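Long-range contacts in nitrate transport protein (Xanthomonas axonopodis pv. citri, PDB 3KSX), which probably captures alkanesulfonates in the periplasm and hands them to a membrane transporter, as an SsuA-type periplasmic binding protein: residues 37-47 with 249-257; 110-118 with 179-189. One frame throughout, in Å; residues are numbered along the deposited sequence.

Contact 1: residues 37-47 with 249-257; sequences KAVSSLVLAKQ and SIKTLAQVS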
ATOM      1  N   LYS A  37       4.961  -6.373   4.696  1.00 27.94           N
ATOM      2  CA  LYS A  37       4.333  -7.618   5.214  1.00 31.16           C
ATOM      3  C   LYS A  37       2.822  -7.693   5.000  1.00 32.96           C
ATOM      4  O   LYS A  37       2.260  -8.795   4.786  1.00 34.28           O
ATOM      5  CB  LYS A  37       4.691  -7.850   6.694  1.00 31.83           C
ATOM      6  CG  LYS A  37       6.122  -8.445   6.956  1.00 37.42           C
ATOM      7  CD  LYS A  37       6.230  -9.098   8.372  1.00 44.01           C
ATOM      8  CE  LYS A  37       7.280 -10.251   8.441  1.00 50.80           C
ATOM      9  NZ  LYS A  37       6.821 -11.314   9.447  1.00 51.90           N
ATOM     10  N   ALA A  38       2.155  -6.554   5.005  1.00 32.60           N
ATOM     11  CA  ALA A  38       0.732  -6.527   4.684  1.00 36.18           C
ATOM     12  C   ALA A  38       0.320  -7.170   3.359  1.00 37.32           C
ATOM     13  O   ALA A  38      -0.830  -7.668   3.216  1.00 38.66           O
ATOM     14  CB  ALA A  38       0.172  -5.038   4.763  1.00 34.62           C
ATOM     15  N   VAL A  39       1.218  -7.122   2.372  1.00 37.05           N
ATOM     16  CA  VAL A  39       0.882  -7.530   1.016  1.00 36.38           C
ATOM     17  C   VAL A  39       1.177  -9.009   0.993  1.00 36.30           C
ATOM     18  O   VAL A  39       2.342  -9.415   0.749  1.00 35.90           O
ATOM     19  CB  VAL A  39       1.696  -6.828  -0.093  1.00 35.59           C
ATOM     20  CG1 VAL A  39       1.113  -7.209  -1.506  1.00 35.89           C
ATOM     21  CG2 VAL A  39       1.746  -5.305   0.090  1.00 34.79           C
ATOM     22  N   SER A  40       0.115  -9.774   1.317  1.00 36.48           N
ATOM     23  CA  SER A  40       0.081 -11.238   1.352  1.00 37.16           C
ATOM     24  C   SER A  40       0.722 -11.895   0.122  1.00 37.20           C
ATOM     25  O   SER A  40       1.461 -12.891   0.253  1.00 37.16           O
ATOM     26  CB  SER A  40      -1.365 -11.705   1.538  1.00 37.74           C
ATOM     27  OG  SER A  40      -1.723 -11.603   2.900  1.00 39.74           O
ATOM     28  N   SER A  41       0.525 -11.299  -1.055  1.00 35.98           N
ATOM     29  CA  SER A  41       1.117 -11.931  -2.251  1.00 36.43           C
ATOM     30  C   SER A  41       2.662 -11.875  -2.277  1.00 35.35           C
ATOM     31  O   SER A  41       3.313 -12.854  -2.686  1.00 32.97           O
ATOM     32  CB  SER A  41       0.499 -11.401  -3.530  1.00 35.99           C
ATOM     33  OG  SER A  41       1.100 -10.198  -3.892  1.00 38.56           O
ATOM     34  N   LEU A  42       3.243 -10.773  -1.758  1.00 34.58           N
ATOM     35  CA  LEU A  42       4.707 -10.629  -1.801  1.00 34.18           C
ATOM     36  C   LEU A  42       5.339 -11.488  -0.752  1.00 33.03           C
ATOM     37  O   LEU A  42       6.441 -12.031  -0.951  1.00 31.97           O
ATOM     38  CB  LEU A  42       5.116  -9.173  -1.615  1.00 34.33           C
ATOM     39  CG  LEU A  42       4.521  -8.216  -2.670  1.00 36.70           C
ATOM     40  CD1 LEU A  42       5.171  -6.880  -2.593  1.00 34.35           C
ATOM     41  CD2 LEU A  42       4.688  -8.801  -4.052  1.00 39.32           C
ATOM     42  N   VAL A  43       4.673 -11.563   0.407  1.00 34.02           N
ATOM     43  CA  VAL A  43       5.035 -12.532   1.456  1.00 34.74           C
ATOM     44  C   VAL A  43       5.066 -13.951   0.867  1.00 35.24           C
ATOM     45  O   VAL A  43       6.051 -14.692   1.099  1.00 34.65           O
ATOM     46  CB  VAL A  43       4.117 -12.425   2.785  1.00 33.83           C
ATOM     47  CG1 VAL A  43       4.444 -13.519   3.783  1.00 36.68           C
ATOM     48  CG2 VAL A  43       4.259 -11.032   3.467  1.00 35.94           C
ATOM     49  N   LEU A  44       4.040 -14.339   0.091  1.00 34.19           N
ATOM     50  CA  LEU A  44       4.066 -15.664  -0.538  1.00 34.57           C
ATOM     51  C   LEU A  44       5.172 -15.799  -1.560  1.00 34.34           C
ATOM     52  O   LEU A  44       5.848 -16.820  -1.574  1.00 35.39           O
ATOM     53  CB  LEU A  44       2.737 -16.058  -1.167  1.00 32.98           C
ATOM     54  CG  LEU A  44       1.744 -16.378  -0.061  1.00 34.55           C
ATOM     55  CD1 LEU A  44       0.453 -16.623  -0.712  1.00 38.81           C
ATOM     56  CD2 LEU A  44       2.166 -17.557   0.862  1.00 37.87           C
ATOM     57  N   ALA A  45       5.333 -14.798  -2.421  1.00 33.60           N
ATOM     58  CA  ALA A  45       6.465 -14.804  -3.348  1.00 33.55           C
ATOM     59  C   ALA A  45       7.786 -14.982  -2.628  1.00 32.44           C
ATOM     60  O   ALA A  45       8.596 -15.783  -3.039  1.00 34.51           O
ATOM     61  CB  ALA A  45       6.469 -13.562  -4.269  1.00 34.29           C
ATOM     62  N   LYS A  46       7.997 -14.232  -1.557  1.00 33.14           N
ATOM     63  CA  LYS A  46       9.184 -14.364  -0.737  1.00 34.32           C
ATOM     64  C   LYS A  46       9.316 -15.811  -0.211  1.00 35.16           C
ATOM     65  O   LYS A  46      10.339 -16.461  -0.441  1.00 34.90           O
ATOM     66  CB  LYS A  46       9.208 -13.307   0.381  1.00 33.97           C
ATOM     67  CG  LYS A  46      10.459 -13.325   1.241  1.00 35.29           C
ATOM     68  CD  LYS A  46      10.509 -12.138   2.223  1.00 33.97           C
ATOM     69  CE  LYS A  46      11.707 -12.311   3.165  1.00 36.13           C
ATOM     70  NZ  LYS A  46      11.895 -13.721   3.634  1.00 41.52           N
ATOM     71  N   GLN A  47       8.287 -16.344   0.436  1.00 36.31           N
ATOM     72  CA  GLN A  47       8.465 -17.606   1.108  1.00 37.69           C
ATOM     73  C   GLN A  47       8.569 -18.757   0.120  1.00 36.55           C
ATOM     74  O   GLN A  47       9.312 -19.735   0.392  1.00 38.53           O
ATOM     75  CB  GLN A  47       7.390 -17.888   2.171  1.00 37.97           C
ATOM     76  CG  GLN A  47       7.104 -16.767   3.185  1.00 44.22           C
ATOM     77  CD  GLN A  47       8.351 -16.023   3.714  1.00 50.54           C
ATOM     78  OE1 GLN A  47       9.360 -16.640   4.081  1.00 54.87           O
ATOM     79  NE2 GLN A  47       8.268 -14.676   3.757  1.00 49.23           N
ATOM     80  N   SER A 249      -2.193 -21.011   1.397  1.00 37.93           N
ATOM     81  CA  SER A 249      -1.883 -19.599   1.621  1.00 37.19           C
ATOM     82  C   SER A 249      -2.216 -19.143   3.035  1.00 38.02           C
ATOM     83  O   SER A 249      -1.415 -18.476   3.658  1.00 37.19           O
ATOM     84  CB  SER A 249      -2.632 -18.719   0.632  1.00 37.34           C
ATOM     85  OG  SER A 249      -2.052 -18.769  -0.670  1.00 37.61           O
ATOM     86  N   ILE A 250      -3.396 -19.485   3.537  1.00 39.17           N
ATOM     87  CA  ILE A 250      -3.777 -19.059   4.873  1.00 39.87           C
ATOM     88  C   ILE A 250      -2.790 -19.592   5.902  1.00 40.76           C
ATOM     89  O   ILE A 250      -2.343 -18.850   6.784  1.00 39.92           O
ATOM     90  CB  ILE A 250      -5.190 -19.548   5.263  1.00 39.54           C
ATOM     91  CG1 ILE A 250      -6.271 -18.943   4.349  1.00 40.24           C
ATOM     92  CG2 ILE A 250      -5.481 -19.284   6.733  1.00 39.78           C
ATOM     93  CD1 ILE A 250      -7.605 -19.812   4.311  1.00 44.25           C
ATOM     94  N   LYS A 251      -2.458 -20.879   5.826  1.00 42.95           N
ATOM     95  CA  LYS A 251      -1.624 -21.436   6.899  1.00 44.35           C
ATOM     96  C   LYS A 251      -0.236 -20.844   6.838  1.00 43.74           C
ATOM     97  O   LYS A 251       0.338 -20.580   7.888  1.00 44.05           O
ATOM     98  CB  LYS A 251      -1.600 -22.979   6.955  1.00 46.24           C
ATOM     99  CG  LYS A 251      -0.833 -23.649   5.819  1.00 51.12           C
ATOM    100  CD  LYS A 251       0.633 -24.043   6.171  1.00 55.39           C
ATOM    101  CE  LYS A 251       1.507 -24.255   4.873  1.00 58.67           C
ATOM    102  NZ  LYS A 251       0.821 -24.762   3.593  1.00 56.80           N
ATOM    103  N   THR A 252       0.288 -20.586   5.629  1.00 41.95           N
ATOM    104  CA  THR A 252       1.634 -19.990   5.454  1.00 40.41           C
ATOM    105  C   THR A 252       1.713 -18.578   5.949  1.00 40.10           C
ATOM    106  O   THR A 252       2.630 -18.254   6.691  1.00 38.86           O
ATOM    107  CB  THR A 252       2.141 -20.034   3.980  1.00 41.12           C
ATOM    108  OG1 THR A 252       2.193 -21.402   3.545  1.00 38.07           O
ATOM    109  CG2 THR A 252       3.521 -19.357   3.838  1.00 40.96           C
ATOM    110  N   LEU A 253       0.768 -17.741   5.502  1.00 39.14           N
ATOM    111  CA  LEU A 253       0.604 -16.380   5.993  1.00 38.49           C
ATOM    112  C   LEU A 253       0.394 -16.311   7.511  1.00 39.29           C
ATOM    113  O   LEU A 253       0.960 -15.427   8.158  1.00 39.13           O
ATOM    114  CB  LEU A 253      -0.527 -15.658   5.244  1.00 36.87           C
ATOM    115  CG  LEU A 253      -0.273 -15.546   3.731  1.00 37.42           C
ATOM    116  CD1 LEU A 253      -1.544 -15.166   2.931  1.00 32.30           C
ATOM    117  CD2 LEU A 253       0.910 -14.579   3.467  1.00 35.47           C
ATOM    118  N   ALA A 254      -0.427 -17.221   8.055  1.00 39.94           N
ATOM    119  CA  ALA A 254      -0.624 -17.319   9.484  1.00 41.71           C
ATOM    120  C   ALA A 254       0.757 -17.590  10.140  1.00 43.95           C
ATOM    121  O   ALA A 254       1.187 -16.870  11.053  1.00 44.35           O
ATOM    122  CB  ALA A 254      -1.646 -18.445   9.801  1.00 40.67           C
ATOM    123  N   GLN A 255       1.462 -18.584   9.596  1.00 45.75           N
ATOM    124  CA  GLN A 255       2.748 -19.046  10.111  1.00 47.73           C
ATOM    125  C   GLN A 255       3.733 -17.915  10.165  1.00 48.00           C
ATOM    126  O   GLN A 255       4.399 -17.711  11.184  1.00 49.42           O
ATOM    127  CB  GLN A 255       3.292 -20.119   9.195  1.00 47.76           C
ATOM    128  CG  GLN A 255       4.211 -21.088   9.865  1.00 52.54           C
ATOM    129  CD  GLN A 255       4.157 -22.445   9.179  1.00 59.18           C
ATOM    130  OE1 GLN A 255       3.086 -23.082   9.121  1.00 61.48           O
ATOM    131  NE2 GLN A 255       5.310 -22.897   8.638  1.00 60.54           N
ATOM    132  N   VAL A 256       3.825 -17.186   9.054  1.00 47.90           N
ATOM    133  CA  VAL A 256       4.794 -16.113   8.893  1.00 47.96           C
ATOM    134  C   VAL A 256       4.436 -14.889   9.723  1.00 48.22           C
ATOM    135  O   VAL A 256       5.245 -14.400  10.497  1.00 48.59           O
ATOM    136  CB  VAL A 256       4.951 -15.733   7.399  1.00 48.64           C
ATOM    137  CG1 VAL A 256       5.660 -14.417   7.253  1.00 48.20           C
ATOM    138  CG2 VAL A 256       5.679 -16.864   6.640  1.00 47.90           C
ATOM    139  N   SER A 257       3.225 -14.385   9.574  1.00 48.20           N
ATOM    140  CA  SER A 257       2.821 -13.199  10.306  1.00 48.30           C
ATOM    141  C   SER A 257       2.588 -13.474  11.806  1.00 48.79           C
ATOM    142  O   SER A 257       2.615 -12.545  12.609  1.00 48.76           O
ATOM    143  CB  SER A 257       1.522 -12.706   9.720  1.00 48.47           C
ATOM    144  OG  SER A 257       0.550 -13.721   9.893  1.00 45.30           O
TER
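L253 pushes its two methyl groups between S40, V43 and L44, making apolar packing the main tie between helices 40-47 and 249-257. Its CD2 lies 3.7 Å from V43 CG1, while CD1 rests on the small side chain of S40. S40 and L253 face each other at 6.9 Å between their CA atoms, a place where a small side chain leaves room for the leucine methyls; the segment axes pass 10.4 Å apart at 87°. One turn further on, V256 splits its branches: CG1, anti to the backbone N (chi1 165°), slides past V43 CG1 at 3.8 Å, and CG2 meets the aliphatic CG of Q47 at 3.7 Å. The side chains of L44 and T252 cross at a slant, CD2 of L44 3.7 Å from T252 CG2.

Polar groups play a secondary part. The CD1 methyl of L44 comes up against S249 OG, which hydrogen-bonds to D245 O, just ahead of helix 246-257. T252 likewise bonds back through OG1 to G248 O. At the margin, K37 NZ lies 3.6 Å from V256 O, too long for a hydrogen bond, and near the V256 CG1 methyl.

This near-perpendicular helix-helix packing sets helix 246-257 across helix 40-48, which follows strand 30-36 of one five-stranded sheet. Helix 225-244 touches S40 and L44, helix 261-269 reaches L253 through V264, and L42 turns to Y35 of strand 30-36.

Contact 2: residues 110-118 with 179-189; sequences PKAETILVP and VDAWAIWDPWY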
ATOM      1  N   PRO A 110     -10.582  -2.028  -1.979  1.00 25.18           N
ATOM      2  CA  PRO A 110     -11.150  -0.957  -1.231  1.00 23.95           C
ATOM      3  C   PRO A 110     -11.708  -1.432   0.114  1.00 24.63           C
ATOM      4  O   PRO A 110     -11.792  -0.660   1.060  1.00 23.07           O
ATOM      5  CB  PRO A 110     -12.299  -0.476  -2.130  1.00 25.30           C
ATOM      6  CG  PRO A 110     -12.585  -1.708  -3.133  1.00 26.09           C
ATOM      7  CD  PRO A 110     -11.210  -2.201  -3.310  1.00 24.77           C
ATOM      8  N   LYS A 111     -12.128  -2.684   0.214  1.00 23.88           N
ATOM      9  CA  LYS A 111     -12.633  -3.184   1.485  1.00 26.05           C
ATOM     10  C   LYS A 111     -11.539  -3.286   2.533  1.00 25.73           C
ATOM     11  O   LYS A 111     -11.818  -3.268   3.755  1.00 28.54           O
ATOM     12  CB  LYS A 111     -13.250  -4.577   1.246  1.00 25.83           C
ATOM     13  CG  LYS A 111     -14.569  -4.525   0.474  1.00 29.23           C
ATOM     14  CD  LYS A 111     -14.871  -5.954  -0.058  1.00 34.75           C
ATOM     15  CE  LYS A 111     -16.327  -6.061  -0.487  1.00 38.80           C
ATOM     16  NZ  LYS A 111     -17.065  -6.810   0.550  1.00 44.12           N
ATOM     17  N   ALA A 112     -10.297  -3.391   2.071  1.00 24.95           N
ATOM     18  CA  ALA A 112      -9.165  -3.564   2.921  1.00 25.56           C
ATOM     19  C   ALA A 112      -8.583  -2.202   3.354  1.00 26.08           C
ATOM     20  O   ALA A 112      -7.550  -2.190   4.004  1.00 27.53           O
ATOM     21  CB  ALA A 112      -8.134  -4.425   2.262  1.00 27.61           C
ATOM     22  N   GLU A 113      -9.154  -1.062   2.899  1.00 24.32           N
ATOM     23  CA  GLU A 113      -8.689   0.269   3.350  1.00 24.68           C
ATOM     24  C   GLU A 113      -9.765   0.840   4.250  1.00 23.63           C
ATOM     25  O   GLU A 113     -10.879   1.036   3.783  1.00 23.55           O
ATOM     26  CB  GLU A 113      -8.489   1.293   2.209  1.00 25.02           C
ATOM     27  CG  GLU A 113      -7.521   0.816   1.179  1.00 29.72           C
ATOM     28  CD  GLU A 113      -6.068   1.310   1.460  1.00 37.91           C
ATOM     29  OE1 GLU A 113      -5.753   1.963   2.513  1.00 36.04           O
ATOM     30  OE2 GLU A 113      -5.262   1.081   0.525  1.00 44.09           O
ATOM     31  N   THR A 114      -9.423   1.173   5.494  1.00 22.18           N
ATOM     32  CA  THR A 114     -10.468   1.441   6.509  1.00 22.44           C
ATOM     33  C   THR A 114     -10.135   2.610   7.457  1.00 23.32           C
ATOM     34  O   THR A 114      -8.966   2.849   7.716  1.00 25.09           O
ATOM     35  CB  THR A 114     -10.727   0.172   7.350  1.00 21.53           C
ATOM     36  OG1 THR A 114      -9.609  -0.083   8.212  1.00 24.78           O
ATOM     37  CG2 THR A 114     -10.899  -1.055   6.440  1.00 25.51           C
ATOM     38  N   ILE A 115     -11.167   3.288   7.978  1.00 21.43           N
ATOM     39  CA  ILE A 115     -11.097   4.094   9.144  1.00 21.76           C
ATOM     40  C   ILE A 115     -11.731   3.274  10.275  1.00 21.64           C
ATOM     41  O   ILE A 115     -12.928   2.876  10.165  1.00 18.81           O
ATOM     42  CB  ILE A 115     -11.810   5.426   8.891  1.00 22.78           C
ATOM     43  CG1 ILE A 115     -11.253   6.128   7.608  1.00 24.37           C
ATOM     44  CG2 ILE A 115     -11.762   6.421  10.131  1.00 22.81           C
ATOM     45  CD1 ILE A 115     -12.037   7.480   7.349  1.00 27.67           C
ATOM     46  N   LEU A 116     -10.920   3.073  11.324  1.00 21.17           N
ATOM     47  CA  LEU A 116     -11.275   2.317  12.527  1.00 19.71           C
ATOM     48  C   LEU A 116     -11.479   3.296  13.678  1.00 20.16           C
ATOM     49  O   LEU A 116     -10.791   4.337  13.749  1.00 20.70           O
ATOM     50  CB  LEU A 116     -10.182   1.289  12.831  1.00 20.27           C
ATOM     51  CG  LEU A 116      -9.770   0.237  11.816  1.00 21.52           C
ATOM     52  CD1 LEU A 116      -8.841  -0.739  12.442  1.00 20.01           C
ATOM     53  CD2 LEU A 116     -10.973  -0.441  11.278  1.00 20.84           C
ATOM     54  N   VAL A 117     -12.402   2.986  14.576  1.00 19.50           N
ATOM     55  CA  VAL A 117     -12.505   3.651  15.845  1.00 19.18           C
ATOM     56  C   VAL A 117     -12.469   2.610  16.943  1.00 20.63           C
ATOM     57  O   VAL A 117     -12.859   1.387  16.705  1.00 21.54           O
ATOM     58  CB  VAL A 117     -13.780   4.557  16.008  1.00 18.24           C
ATOM     59  CG1 VAL A 117     -13.786   5.633  14.911  1.00 23.82           C
ATOM     60  CG2 VAL A 117     -15.042   3.667  15.917  1.00 18.11           C
ATOM     61  N   PRO A 118     -12.004   3.024  18.124  1.00 22.28           N
ATOM     62  CA  PRO A 118     -12.073   2.100  19.255  1.00 21.89           C
ATOM     63  C   PRO A 118     -13.538   1.673  19.407  1.00 24.31           C
ATOM     64  O   PRO A 118     -14.464   2.493  19.248  1.00 24.12           O
ATOM     65  CB  PRO A 118     -11.642   2.962  20.461  1.00 22.26           C
ATOM     66  CG  PRO A 118     -10.674   3.958  19.815  1.00 23.31           C
ATOM     67  CD  PRO A 118     -11.427   4.329  18.542  1.00 23.76           C
ATOM     68  N   VAL A 179      -5.833   7.860  20.464  1.00 27.74           N
ATOM     69  CA  VAL A 179      -6.371   8.290  19.171  1.00 28.91           C
ATOM     70  C   VAL A 179      -7.884   8.005  19.090  1.00 28.33           C
ATOM     71  O   VAL A 179      -8.417   7.068  19.707  1.00 28.34           O
ATOM     72  CB  VAL A 179      -5.644   7.601  17.977  1.00 30.15           C
ATOM     73  CG1 VAL A 179      -4.160   7.506  18.204  1.00 33.28           C
ATOM     74  CG2 VAL A 179      -6.158   6.252  17.855  1.00 27.22           C
ATOM     75  N   ASP A 180      -8.579   8.831  18.329  1.00 27.39           N
ATOM     76  CA  ASP A 180     -10.018   8.718  18.234  1.00 25.48           C
ATOM     77  C   ASP A 180     -10.349   7.814  17.078  1.00 25.22           C
ATOM     78  O   ASP A 180     -11.395   7.127  17.099  1.00 22.96           O
ATOM     79  CB  ASP A 180     -10.603  10.144  18.052  1.00 26.53           C
ATOM     80  CG  ASP A 180     -10.384  11.040  19.280  1.00 28.59           C
ATOM     81  OD1 ASP A 180     -10.813  10.693  20.408  1.00 35.19           O
ATOM     82  OD2 ASP A 180      -9.878  12.153  19.138  1.00 26.65           O
ATOM     83  N   ALA A 181      -9.471   7.795  16.041  1.00 22.98           N
ATOM     84  CA  ALA A 181      -9.772   6.917  14.866  1.00 22.98           C
ATOM     85  C   ALA A 181      -8.442   6.593  14.206  1.00 22.38           C
ATOM     86  O   ALA A 181      -7.497   7.249  14.479  1.00 22.75           O
ATOM     87  CB  ALA A 181     -10.708   7.650  13.899  1.00 21.50           C
ATOM     88  N   TRP A 182      -8.353   5.548  13.382  1.00 22.55           N
ATOM     89  CA  TRP A 182      -7.063   5.199  12.831  1.00 19.39           C
ATOM     90  C   TRP A 182      -7.353   4.854  11.391  1.00 19.35           C
ATOM     91  O   TRP A 182      -8.237   3.997  11.186  1.00 18.65           O
ATOM     92  CB  TRP A 182      -6.511   3.996  13.632  1.00 19.84           C
ATOM     93  CG  TRP A 182      -5.174   3.440  13.143  1.00 18.32           C
ATOM     94  CD1 TRP A 182      -4.206   4.102  12.365  1.00 20.22           C
ATOM     95  CD2 TRP A 182      -4.648   2.192  13.465  1.00 22.86           C
ATOM     96  NE1 TRP A 182      -3.120   3.256  12.152  1.00 19.52           N
ATOM     97  CE2 TRP A 182      -3.391   2.071  12.835  1.00 19.72           C
ATOM     98  CE3 TRP A 182      -5.146   1.096  14.225  1.00 23.52           C
ATOM     99  CZ2 TRP A 182      -2.615   0.898  12.946  1.00 21.39           C
ATOM    100  CZ3 TRP A 182      -4.331  -0.071  14.361  1.00 22.67           C
ATOM    101  CH2 TRP A 182      -3.116  -0.153  13.705  1.00 19.89           C
ATOM    102  N   ALA A 183      -6.751   5.555  10.422  1.00 19.80           N
ATOM    103  CA  ALA A 183      -6.978   5.124   9.010  1.00 18.19           C
ATOM    104  C   ALA A 183      -5.800   4.151   8.724  1.00 21.10           C
ATOM    105  O   ALA A 183      -4.630   4.521   8.861  1.00 20.13           O
ATOM    106  CB  ALA A 183      -7.000   6.224   8.079  1.00 20.67           C
ATOM    107  N   ILE A 184      -6.173   2.950   8.307  1.00 18.41           N
ATOM    108  CA  ILE A 184      -5.206   1.783   8.204  1.00 19.84           C
ATOM    109  C   ILE A 184      -5.733   0.719   7.266  1.00 22.53           C
ATOM    110  O   ILE A 184      -6.871   0.778   6.856  1.00 24.92           O
ATOM    111  CB  ILE A 184      -4.883   1.188   9.626  1.00 19.96           C
ATOM    112  CG1 ILE A 184      -3.654   0.252   9.635  1.00 19.58           C
ATOM    113  CG2 ILE A 184      -6.135   0.434  10.234  1.00 19.27           C
ATOM    114  CD1 ILE A 184      -2.336   0.897   9.153  1.00 18.80           C
ATOM    115  N   TRP A 185      -4.911  -0.230   6.914  1.00 21.20           N
ATOM    116  CA  TRP A 185      -5.334  -1.253   5.966  1.00 23.22           C
ATOM    117  C   TRP A 185      -5.246  -2.614   6.680  1.00 23.14           C
ATOM    118  O   TRP A 185      -4.877  -2.686   7.848  1.00 22.30           O
ATOM    119  CB  TRP A 185      -4.396  -1.150   4.752  1.00 20.94           C
ATOM    120  CG  TRP A 185      -2.954  -0.917   5.084  1.00 21.41           C
ATOM    121  CD1 TRP A 185      -2.007  -1.841   5.328  1.00 26.64           C
ATOM    122  CD2 TRP A 185      -2.304   0.371   5.219  1.00 21.47           C
ATOM    123  NE1 TRP A 185      -0.813  -1.228   5.605  1.00 25.89           N
ATOM    124  CE2 TRP A 185      -0.971   0.129   5.583  1.00 24.02           C
ATOM    125  CE3 TRP A 185      -2.739   1.688   5.095  1.00 23.22           C
ATOM    126  CZ2 TRP A 185      -0.030   1.147   5.714  1.00 22.17           C
ATOM    127  CZ3 TRP A 185      -1.812   2.709   5.320  1.00 22.12           C
ATOM    128  CH2 TRP A 185      -0.480   2.427   5.648  1.00 24.30           C
ATOM    129  N   ASP A 186      -5.622  -3.685   5.977  1.00 23.73           N
ATOM    130  CA  ASP A 186      -5.353  -5.062   6.386  1.00 25.86           C
ATOM    131  C   ASP A 186      -3.842  -5.359   6.463  1.00 25.72           C
ATOM    132  O   ASP A 186      -3.050  -4.882   5.621  1.00 27.27           O
ATOM    133  CB  ASP A 186      -6.004  -6.072   5.443  1.00 26.54           C
ATOM    134  CG  ASP A 186      -7.324  -6.568   5.938  1.00 27.84           C
ATOM    135  OD1 ASP A 186      -7.561  -6.594   7.163  1.00 27.23           O
ATOM    136  OD2 ASP A 186      -8.155  -6.902   5.082  1.00 24.72           O
ATOM    137  N   PRO A 187      -3.442  -6.167   7.445  1.00 24.99           N
ATOM    138  CA  PRO A 187      -4.330  -6.999   8.311  1.00 25.63           C
ATOM    139  C   PRO A 187      -4.776  -6.383   9.638  1.00 25.59           C
ATOM    140  O   PRO A 187      -5.484  -7.051  10.380  1.00 25.11           O
ATOM    141  CB  PRO A 187      -3.433  -8.214   8.607  1.00 25.25           C
ATOM    142  CG  PRO A 187      -2.023  -7.490   8.830  1.00 26.22           C
ATOM    143  CD  PRO A 187      -2.000  -6.445   7.687  1.00 24.97           C
ATOM    144  N   TRP A 188      -4.340  -5.158   9.942  1.00 25.66           N
ATOM    145  CA  TRP A 188      -4.750  -4.456  11.178  1.00 25.91           C
ATOM    146  C   TRP A 188      -6.277  -4.317  11.233  1.00 25.60           C
ATOM    147  O   TRP A 188      -6.870  -4.617  12.250  1.00 23.68           O
ATOM    148  CB  TRP A 188      -4.070  -3.094  11.311  1.00 28.48           C
ATOM    149  CG  TRP A 188      -2.580  -3.134  10.990  1.00 30.62           C
ATOM    150  CD1 TRP A 188      -1.968  -2.980   9.735  1.00 31.67           C
ATOM    151  CD2 TRP A 188      -1.530  -3.318  11.920  1.00 38.09           C
ATOM    152  NE1 TRP A 188      -0.609  -3.088   9.859  1.00 40.07           N
ATOM    153  CE2 TRP A 188      -0.303  -3.289  11.184  1.00 36.97           C
ATOM    154  CE3 TRP A 188      -1.495  -3.526  13.288  1.00 37.49           C
ATOM    155  CZ2 TRP A 188       0.948  -3.429  11.800  1.00 44.50           C
ATOM    156  CZ3 TRP A 188      -0.229  -3.694  13.918  1.00 44.02           C
ATOM    157  CH2 TRP A 188       0.971  -3.640  13.170  1.00 45.37           C
ATOM    158  N   TYR A 189      -6.933  -3.902  10.148  1.00 23.01           N
ATOM    159  CA  TYR A 189      -8.388  -3.917  10.075  1.00 22.55           C
ATOM    160  C   TYR A 189      -9.003  -5.246  10.560  1.00 22.83           C
ATOM    161  O   TYR A 189      -9.834  -5.302  11.494  1.00 23.59           O
ATOM    162  CB  TYR A 189      -8.797  -3.618   8.618  1.00 21.96           C
ATOM    163  CG  TYR A 189     -10.188  -3.904   8.281  1.00 25.06           C
ATOM    164  CD1 TYR A 189     -11.224  -3.609   9.183  1.00 27.32           C
ATOM    165  CD2 TYR A 189     -10.520  -4.391   7.026  1.00 22.96           C
ATOM    166  CE1 TYR A 189     -12.538  -3.870   8.855  1.00 27.13           C
ATOM    167  CE2 TYR A 189     -11.814  -4.626   6.676  1.00 23.43           C
ATOM    168  CZ  TYR A 189     -12.831  -4.385   7.602  1.00 25.32           C
ATOM    169  OH  TYR A 189     -14.149  -4.631   7.253  1.00 27.59           O
TER
HETATM  170  O   HOH W   1     -14.239  -3.430   4.668  1.00 26.55           O
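V179 and D180 meet P118 through their backbone oxygens: D180 O lies 3.1 Å from P118 CD. A proline, lacking an N-H, can end the pairing here, while the D180 carboxylate turns to R133 N. A181 is small enough to let V117 CG1 come within 3.8 Å of its CB. At W182 regular pairing begins, its N and O both bonded to L116, with the N-H to L116 O only 2.7 Å long; the indole leaves the partner strand for helix 167-175.

A183 sits opposite I115 in a non-hydrogen-bonded pair, and the isoleucine fills this face against helix 141-152. The two antiparallel strands lie in the middle of a mixed five-stranded sheet, with 113-118 running against its neighbour 181-185, as in one lobe of a type II periplasmic binding protein.

I184 bonds T114 in both directions. Its O takes the T114 N-H nearly along the C=O axis and also T114 OG1 at 3.2 Å, from above the carbonyl plane. Its CG2 packs on L116 CD1 (3.7 Å). W185 runs beside E113, whose carboxylate plane is turned 69° from the indole and whose OE2 bonds to S141 OG. D186 N extends the pairing to A112 O, in the carbonyl plane at 3.1 Å, while its carboxylate reaches S190 and H270.

After the cis peptide before P187 the chain turns into a helix. Y189 CG is anti to the backbone N (chi1 166°), which sets one ring face against T114 CG2, a CH-pi contact 3.5 Å from the centroid; the threonine thus offers its methyl to the ring and its hydroxyl to I184 O. The tyrosine ring also stacks with H270. A water joins Y189 OH to K111 O, donating to the carbonyl at 2.6 Å.

How the contacts relate
Contacts 1 and 2 have centres about 20 Å apart yet meet directly at A38, just ahead of helix 40-48. Its CB lies 3.3 Å from D186 O, and it is 3.9 Å from both P187 CD and W185 CD1, joining the two contacts by simple packing. Helix 40-48 follows a strand of one five-stranded sheet, whereas contact 2 lies within the other; this meeting therefore spans the two lobes, and the chain makes both strands of contact 2 before returning to contact 1. The nearest atoms of the bound MOPS, a sulfonate, and the E113 side chain of contact 2 are about 3 Å apart, consistent with a ligand site near this junction.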